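Local coordinates for fluoride-specific ion channel FluC (Bordetella pertussis, PDB 5NKQ), which forms a double-barrelled, fluoride-specific channel across the inner membrane that lowers the fluoride concentration in the cell and so its toxicity, while excluding chloride, at residues A[51-54]-A[55-59]; A[63-66]-A[67-70]. One frame throughout, in Å; residues are numbered along the deposited sequence.

Contact 1. Residues A[51-54]-A[55-59]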
ATOM      1  N   GLY A  51      -8.390   5.785   9.468  1.00 30.14           N
ATOM      2  CA  GLY A  51      -9.551   6.637   9.656  1.00 32.89           C
ATOM      3  C   GLY A  51      -9.821   6.901  11.124  1.00 34.01           C
ATOM      4  O   GLY A  51     -10.216   8.006  11.505  1.00 30.84           O
ATOM      5  N   VAL A  52      -9.601   5.891  11.968  1.00 34.65           N
ATOM      6  CA  VAL A  52      -9.707   6.083  13.411  1.00 33.61           C
ATOM      7  C   VAL A  52      -8.633   7.048  13.895  1.00 35.82           C
ATOM      8  O   VAL A  52      -8.903   7.967  14.677  1.00 39.05           O
ATOM      9  CB  VAL A  52      -9.617   4.730  14.139  1.00 28.34           C
ATOM     10  CG1 VAL A  52      -9.510   4.938  15.644  1.00 29.71           C
ATOM     11  CG2 VAL A  52     -10.816   3.856  13.794  1.00 28.55           C
ATOM     12  N   MET A  53      -7.395   6.854  13.430  1.00 35.26           N
ATOM     13  CA  MET A  53      -6.291   7.684  13.901  1.00 31.39           C
ATOM     14  C   MET A  53      -6.439   9.130  13.444  1.00 29.10           C
ATOM     15  O   MET A  53      -6.234  10.056  14.236  1.00 31.87           O
ATOM     16  CB  MET A  53      -4.959   7.104  13.431  1.00 31.36           C
ATOM     17  CG  MET A  53      -4.519   5.866  14.194  1.00 35.86           C
ATOM     18  SD  MET A  53      -4.477   6.135  15.979  1.00 37.65           S
ATOM     19  CE  MET A  53      -3.337   7.512  16.093  1.00 37.22           C
ATOM     20  N   VAL A  54      -6.792   9.343  12.174  1.00 27.71           N
ATOM     21  CA  VAL A  54      -6.960  10.705  11.667  1.00 31.32           C
ATOM     22  C   VAL A  54      -8.018  11.449  12.473  1.00 31.96           C
ATOM     23  O   VAL A  54      -7.858  12.634  12.792  1.00 35.87           O
ATOM     24  CB  VAL A  54      -7.300  10.678  10.165  1.00 29.33           C
ATOM     25  CG1 VAL A  54      -7.866  12.017   9.718  1.00 30.83           C
ATOM     26  CG2 VAL A  54      -6.063  10.337   9.351  1.00 28.53           C
ATOM     27  N   ALA A  55      -9.105  10.764  12.833  1.00 33.00           N
ATOM     28  CA  ALA A  55     -10.151  11.413  13.616  1.00 34.17           C
ATOM     29  C   ALA A  55      -9.701  11.653  15.053  1.00 33.27           C
ATOM     30  O   ALA A  55     -10.052  12.675  15.655  1.00 29.94           O
ATOM     31  CB  ALA A  55     -11.428  10.576  13.580  1.00 30.43           C
ATOM     32  N   LEU A  56      -8.920  10.728  15.618  1.00 34.36           N
ATOM     33  CA  LEU A  56      -8.429  10.911  16.982  1.00 34.71           C
ATOM     34  C   LEU A  56      -7.404  12.036  17.057  1.00 34.07           C
ATOM     35  O   LEU A  56      -7.397  12.814  18.019  1.00 33.29           O
ATOM     36  CB  LEU A  56      -7.830   9.608  17.507  1.00 34.77           C
ATOM     37  CG  LEU A  56      -8.813   8.515  17.930  1.00 36.62           C
ATOM     38  CD1 LEU A  56      -8.066   7.259  18.346  1.00 34.88           C
ATOM     39  CD2 LEU A  56      -9.703   9.010  19.059  1.00 36.11           C
ATOM     40  N   ILE A  57      -6.524  12.133  16.056  1.00 31.42           N
ATOM     41  CA  ILE A  57      -5.515  13.189  16.045  1.00 30.02           C
ATOM     42  C   ILE A  57      -6.177  14.559  15.970  1.00 32.49           C
ATOM     43  O   ILE A  57      -5.752  15.509  16.640  1.00 37.61           O
ATOM     44  CB  ILE A  57      -4.529  12.969  14.882  1.00 32.69           C
ATOM     45  CG1 ILE A  57      -3.717  11.692  15.105  1.00 32.41           C
ATOM     46  CG2 ILE A  57      -3.605  14.167  14.722  1.00 29.13           C
ATOM     47  CD1 ILE A  57      -3.016  11.198  13.864  1.00 32.61           C
ATOM     48  N   ALA A  58      -7.234  14.680  15.162  1.00 33.51           N
ATOM     49  CA  ALA A  58      -7.927  15.959  15.036  1.00 33.73           C
ATOM     50  C   ALA A  58      -8.588  16.373  16.344  1.00 38.61           C
ATOM     51  O   ALA A  58      -8.714  17.571  16.622  1.00 43.31           O
ATOM     52  CB  ALA A  58      -8.965  15.884  13.916  1.00 30.55           C
ATOM     53  N   SER A  59      -9.012  15.408  17.155  1.00 41.21           N
ATOM     54  CA  SER A  59      -9.637  15.690  18.439  1.00 44.25           C
ATOM     55  C   SER A  59      -8.634  15.771  19.582  1.00 40.72           C
ATOM     56  O   SER A  59      -9.027  16.086  20.711  1.00 37.36           O
ATOM     57  CB  SER A  59     -10.695  14.628  18.756  1.00 47.51           C
ATOM     58  OG  SER A  59     -10.132  13.328  18.745  1.00 49.93           O
TER
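Ala55, Leu56, Ile57 and Ala58 each give their N-H to the carbonyl four residues back, on Gly51, Val52, Met53 and Val54, the i to i+4 ladder of an alpha-helix near the C-terminal end of transmembrane helix 37-59. The rungs differ. Ile57 N to Met53 O is short at 2.8 Å and nearly in line with the C=O bond, whereas Ala55 N, 3.3 Å from Gly51 O, sits well above the plane of that carbonyl. On one flank Val52 and Leu56 run side by side, one turn apart and pointing the same way. Val52 CG1 stands anti to its own nitrogen (chi1 171°), on the carbonyl side, and meets Leu56 CD1 at 3.8 Å; Val123 of helix 98-126 packs against both side chains. Met53 spreads looser contacts over two residues: its SD lies 4.4 Å from Leu56 CD1, its CE 4.3 Å from Ile57 CG1. The same methionine touches Ala71, Val72 and Leu76 of helix 65-79, while Val54 reaches Leu120 and an aromatic side chain of the chain of another protein. Ile57 CG1, placed beside its own nitrogen by a chi1 of -66°, lies against the very carbonyl that its N-H engages, CG1 standing 3.1 Å from Met53 O.

Contact 2. Residues A[63-66]-A[67-70]; sequences WPAW and IRLA
Ile67 is clasped between two indole rings at the start of helix 65-79, its CD1 over a face of Trp63 and its CG1 over a face of Trp66. CG1 lies above the six-membered ring of Trp66, 3.9 Å from the centroid and 10° off the normal; CD1 makes a less centred CH-pi contact with the five-membered ring of Trp63, while CG2 touches Trp63 CE3. Trp66 has its CG wedged between its own nitrogen and carbonyl carbon (chi1 72°), which lays the indole along the following residue. In this first turn the carbonyls are taken up in sequence. Pro64 O receives a weak bond from Ile67 N at 3.3 Å and a shorter one from a water at 2.8 Å; that water in turn accepts weak bonds from Arg68 N and from Arg68 NH1, the latter at 3.0 Å. Ala65 O takes Leu69 N at 3.1 Å, nearly straight on, and Trp66 O takes Ala70 N from above the carbonyl plane at 3.0 Å. The Arg68 side chain, extended from CG to NE, runs back along the helix start so that one guanidinium face rests on Ala65, CB lying 3.6 Å from NH2. Beyond the two segments, NH2 forms a salt bridge with an acidic side chain of the chain of another protein. Among the helices, Leu69 and Ala70 pack on helix 6-30 through Asn8, Ile12 and Ala11, Trp66 also touches Asn8, and Leu69 meets Trp24 of the second subunit.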
ATOM      1  N   TRP A  63      -1.510  16.028  21.478  1.00 40.54           N
ATOM      2  CA  TRP A  63      -0.672  14.841  21.402  1.00 39.43           C
ATOM      3  C   TRP A  63       0.659  15.184  20.739  1.00 41.58           C
ATOM      4  O   TRP A  63       0.673  15.858  19.699  1.00 43.44           O
ATOM      5  CB  TRP A  63      -1.373  13.734  20.616  1.00 38.86           C
ATOM      6  CG  TRP A  63      -2.393  12.969  21.402  1.00 40.85           C
ATOM      7  CD1 TRP A  63      -2.729  13.154  22.711  1.00 40.54           C
ATOM      8  CD2 TRP A  63      -3.206  11.890  20.927  1.00 42.70           C
ATOM      9  NE1 TRP A  63      -3.704  12.258  23.080  1.00 40.54           N
ATOM     10  CE2 TRP A  63      -4.014  11.471  22.002  1.00 42.18           C
ATOM     11  CE3 TRP A  63      -3.330  11.238  19.695  1.00 45.42           C
ATOM     12  CZ2 TRP A  63      -4.933  10.430  21.884  1.00 43.61           C
ATOM     13  CZ3 TRP A  63      -4.243  10.205  19.580  1.00 45.88           C
ATOM     14  CH2 TRP A  63      -5.034   9.812  20.668  1.00 45.89           C
ATOM     15  N   PRO A  64       1.787  14.752  21.301  1.00 40.02           N
ATOM     16  CA  PRO A  64       3.074  14.977  20.634  1.00 39.77           C
ATOM     17  C   PRO A  64       3.153  14.218  19.318  1.00 42.89           C
ATOM     18  O   PRO A  64       2.376  13.300  19.045  1.00 43.26           O
ATOM     19  CB  PRO A  64       4.100  14.454  21.647  1.00 42.09           C
ATOM     20  CG  PRO A  64       3.330  13.524  22.528  1.00 41.49           C
ATOM     21  CD  PRO A  64       1.943  14.080  22.601  1.00 38.92           C
ATOM     22  N   ALA A  65       4.122  14.620  18.491  1.00 40.52           N
ATOM     23  CA  ALA A  65       4.208  14.086  17.135  1.00 37.78           C
ATOM     24  C   ALA A  65       4.554  12.602  17.118  1.00 33.39           C
ATOM     25  O   ALA A  65       4.169  11.893  16.181  1.00 32.71           O
ATOM     26  CB  ALA A  65       5.235  14.873  16.323  1.00 38.23           C
ATOM     27  N   TRP A  66       5.267  12.110  18.134  1.00 29.67           N
ATOM     28  CA  TRP A  66       5.720  10.723  18.104  1.00 29.19           C
ATOM     29  C   TRP A  66       4.568   9.730  18.193  1.00 29.55           C
ATOM     30  O   TRP A  66       4.748   8.562  17.836  1.00 27.19           O
ATOM     31  CB  TRP A  66       6.726  10.459  19.228  1.00 30.96           C
ATOM     32  CG  TRP A  66       6.134  10.411  20.609  1.00 31.71           C
ATOM     33  CD1 TRP A  66       6.045  11.443  21.498  1.00 36.84           C
ATOM     34  CD2 TRP A  66       5.565   9.269  21.263  1.00 31.93           C
ATOM     35  NE1 TRP A  66       5.451  11.016  22.661  1.00 35.95           N
ATOM     36  CE2 TRP A  66       5.146   9.686  22.542  1.00 33.53           C
ATOM     37  CE3 TRP A  66       5.367   7.936  20.889  1.00 36.26           C
ATOM     38  CZ2 TRP A  66       4.540   8.818  23.448  1.00 35.18           C
ATOM     39  CZ3 TRP A  66       4.764   7.077  21.791  1.00 38.78           C
ATOM     40  CH2 TRP A  66       4.358   7.522  23.056  1.00 36.60           C
ATOM     41  N   ILE A  67       3.393  10.162  18.654  1.00 29.24           N
ATOM     42  CA  ILE A  67       2.249   9.258  18.719  1.00 33.09           C
ATOM     43  C   ILE A  67       1.754   8.924  17.317  1.00 31.52           C
ATOM     44  O   ILE A  67       1.605   7.751  16.958  1.00 30.78           O
ATOM     45  CB  ILE A  67       1.131   9.864  19.586  1.00 39.06           C
ATOM     46  CG1 ILE A  67       1.547   9.874  21.060  1.00 43.67           C
ATOM     47  CG2 ILE A  67      -0.167   9.095  19.397  1.00 42.13           C
ATOM     48  CD1 ILE A  67       0.470  10.379  21.996  1.00 45.18           C
ATOM     49  N   ARG A  68       1.496   9.950  16.501  1.00 32.18           N
ATOM     50  CA  ARG A  68       1.011   9.698  15.148  1.00 36.46           C
ATOM     51  C   ARG A  68       2.087   9.076  14.268  1.00 35.79           C
ATOM     52  O   ARG A  68       1.768   8.331  13.335  1.00 37.03           O
ATOM     53  CB  ARG A  68       0.487  10.989  14.518  1.00 38.12           C
ATOM     54  CG  ARG A  68       1.524  12.085  14.338  1.00 42.13           C
ATOM     55  CD  ARG A  68       0.929  13.266  13.584  1.00 43.36           C
ATOM     56  NE  ARG A  68       1.860  14.385  13.475  1.00 42.40           N
ATOM     57  CZ  ARG A  68       1.916  15.396  14.335  1.00 44.02           C
ATOM     58  NH1 ARG A  68       1.092  15.430  15.375  1.00 44.53           N
ATOM     59  NH2 ARG A  68       2.794  16.373  14.158  1.00 45.36           N
ATOM     60  N   LEU A  69       3.360   9.363  14.546  1.00 35.98           N
ATOM     61  CA  LEU A  69       4.433   8.762  13.760  1.00 37.69           C
ATOM     62  C   LEU A  69       4.578   7.277  14.068  1.00 37.59           C
ATOM     63  O   LEU A  69       4.828   6.471  13.164  1.00 40.26           O
ATOM     64  CB  LEU A  69       5.746   9.500  14.016  1.00 35.89           C
ATOM     65  CG  LEU A  69       5.822  10.925  13.463  1.00 40.34           C
ATOM     66  CD1 LEU A  69       7.116  11.600  13.886  1.00 40.02           C
ATOM     67  CD2 LEU A  69       5.691  10.916  11.946  1.00 40.71           C
ATOM     68  N   ALA A  70       4.417   6.893  15.336  1.00 36.20           N
ATOM     69  CA  ALA A  70       4.529   5.483  15.694  1.00 36.74           C
ATOM     70  C   ALA A  70       3.294   4.696  15.269  1.00 35.71           C
ATOM     71  O   ALA A  70       3.412   3.536  14.861  1.00 36.06           O
ATOM     72  CB  ALA A  70       4.766   5.339  17.197  1.00 34.29           C
TER
HETATM   73  O   HOH W   1       0.302  13.157  17.178  1.00 41.46           O

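Contacts 1 and 2 lie at the two ends of one helix-to-helix connection, 51-59 in the last turns of helix 37-59, residues 63-70 running from the loop into helix 65-79, their centres about 12 Å apart. They touch directly: Ile57 CD1 packs on Arg68 CB at 3.6 Å, and Leu56 CB approaches Trp63 CZ3 at 4.2 Å. Both are partly buried, but contact 1 has no exposed residue, whereas Pro64 and Trp66 are exposed in contact 2. Their chemistry differs accordingly. Contact 1 is apolar side chains, one of them a thioether, on a regular helical ladder; contact 2 combines indole faces, a water and an arginine paired with an acid of the chain of another protein, which contact 1 meets mainly by packing.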